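Local coordinates for protein phosphoinositol-specific phospholipase C (Pseudomonas sp., PDB 5FYP) that probably cleaves phosphoinositides in a calcium-dependent manner, as a bacterial phosphoinositide-specific phospholipase C, at residues His190-Asn193 / Gln194-Ser197. Numbering follows the deposited sequence. Where two conformers were deposited one is given.
Sequences HSEN and QKLS
Lys195 meets both His190 and Glu192 where the chain enters helix 193-203. Its aliphatic part lies over one face of the His190 imidazole. Lys195 CG sits 3.7 Å from the centroid of the His190 ring, 13° off the ring normal, a CH-pi contact. The Lys195 chain bends at chi2 and is extended beyond it, which carries CD and CE past His190 CE1. Next to this stack, Leu196 CD1 packs on His190 CB at 3.7 Å.

Lys195 NZ forms a salt bridge with Glu192 OE1 at 2.8 Å. It comes from above the carboxylate plane, 40° out of it. The two side chains lie alongside each other and point the same way. Glu192 CB also touches Gln194 OE1, at 3.6 Å.

This is a beta-to-alpha connection of the TIM-barrel-type fold of the family: strand 184-189 ends just before His190. The side chain of His190 lies about 10 Å from the bound calcium ion.

Two backbone bonds span the start of the helix. Lys195 N donates to Glu192 O at 3.0 Å. Ser197 N donates to Asn193 O at 2.9 Å, the i to i+4 bond of an alpha-helix. Within the loop, Glu192 N gives a hydrogen bond to His190 ND1 at 2.9 Å, in the plane of the ring and at its edge. A chi1 of -169° sets His190 CG anti to the backbone N, and the imidazole then has Glu192 N at its edge and Lys195 over one face. His190 NE2 makes a weak hydrogen bond to Gln122 O.

Asn193 OD1 accepts from Val214 N, and its ND2 donates to Ser226 O. Ser197 OG accepts from Ser229 N.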
loop_
_atom_site.group_PDB
_atom_site.type_symbol
_atom_site.label_atom_id
_atom_site.label_comp_id
_atom_site.label_asym_id
_atom_site.label_seq_id
_atom_site.Cartn_x
_atom_site.Cartn_y
_atom_site.Cartn_z
ATOM N N HIS A 190 -8.089 5.973 0.269
ATOM C CA HIS A 190 -9.143 6.758 0.915
ATOM C C HIS A 190 -10.429 6.437 0.167
ATOM O O HIS A 190 -10.377 6.041 -0.988
ATOM C CB HIS A 190 -8.807 8.275 0.848
ATOM C CG HIS A 190 -9.674 9.158 1.699
ATOM N ND1 HIS A 190 -10.950 9.515 1.351
ATOM C CD2 HIS A 190 -9.432 9.730 2.902
ATOM C CE1 HIS A 190 -11.464 10.251 2.303
ATOM N NE2 HIS A 190 -10.567 10.391 3.268
ATOM N N SER A 191 -11.572 6.611 0.799
ATOM C CA SER A 191 -12.828 6.416 0.062
ATOM C C SER A 191 -13.007 7.418 -1.077
ATOM O O SER A 191 -13.698 7.127 -2.055
ATOM C CB SER A 191 -14.016 6.477 1.010
ATOM O OG SER A 191 -14.229 7.774 1.497
ATOM N N GLU A 192 -12.393 8.585 -0.945
ATOM C CA GLU A 192 -12.527 9.693 -1.915
ATOM C C GLU A 192 -11.199 9.940 -2.606
ATOM O O GLU A 192 -10.218 10.337 -1.962
ATOM C CB GLU A 192 -12.948 10.969 -1.207
ATOM C CG GLU A 192 -14.254 10.870 -0.475
ATOM C CD GLU A 192 -14.477 12.041 0.459
ATOM O OE1 GLU A 192 -14.047 13.149 0.161
ATOM O OE2 GLU A 192 -15.144 11.864 1.472
ATOM N N ASN A 193 -11.194 9.754 -3.922
ATOM C CA ASN A 193 -9.967 10.026 -4.666
ATOM C C ASN A 193 -9.506 11.473 -4.525
ATOM O O ASN A 193 -8.311 11.744 -4.719
ATOM C CB ASN A 193 -10.153 9.675 -6.135
ATOM C CG ASN A 193 -10.273 8.184 -6.389
ATOM O OD1 ASN A 193 -9.883 7.375 -5.552
ATOM N ND2 ASN A 193 -10.779 7.825 -7.552
ATOM N N GLN A 194 -10.408 12.401 -4.214
ATOM C CA GLN A 194 -10.017 13.775 -3.960
ATOM C C GLN A 194 -8.883 13.878 -2.928
ATOM O O GLN A 194 -8.021 14.739 -3.079
ATOM C CB GLN A 194 -11.238 14.569 -3.466
ATOM C CG GLN A 194 -12.291 14.881 -4.496
ATOM C CD GLN A 194 -13.279 13.771 -4.833
ATOM O OE1 GLN A 194 -13.159 12.569 -4.403
ATOM N NE2 GLN A 194 -14.264 14.143 -5.660
ATOM N N LYS A 195 -8.904 13.041 -1.889
ATOM C CA LYS A 195 -7.860 13.132 -0.876
ATOM C C LYS A 195 -6.504 12.702 -1.414
ATOM O O LYS A 195 -5.473 13.216 -0.981
ATOM C CB LYS A 195 -8.221 12.345 0.391
ATOM C CG LYS A 195 -9.057 13.107 1.409
ATOM C CD LYS A 195 -10.374 13.632 0.919
ATOM C CE LYS A 195 -11.180 14.254 2.056
ATOM N NZ LYS A 195 -12.441 14.872 1.615
ATOM N N LEU A 196 -6.498 11.756 -2.348
ATOM C CA LEU A 196 -5.276 11.345 -3.016
ATOM C C LEU A 196 -4.780 12.456 -3.947
ATOM O O LEU A 196 -3.582 12.698 -4.045
ATOM C CB LEU A 196 -5.482 10.040 -3.794
ATOM C CG LEU A 196 -5.434 8.749 -2.970
ATOM C CD1 LEU A 196 -6.205 8.718 -1.700
ATOM C CD2 LEU A 196 -5.791 7.589 -3.855
ATOM N N SER A 197 -5.712 13.111 -4.643
ATOM C CA SER A 197 -5.345 14.209 -5.527
ATOM C C SER A 197 -4.722 15.368 -4.740
ATOM O O SER A 197 -3.739 15.958 -5.177
ATOM C CB SER A 197 -6.566 14.656 -6.305
ATOM O OG SER A 197 -6.184 15.534 -7.361
#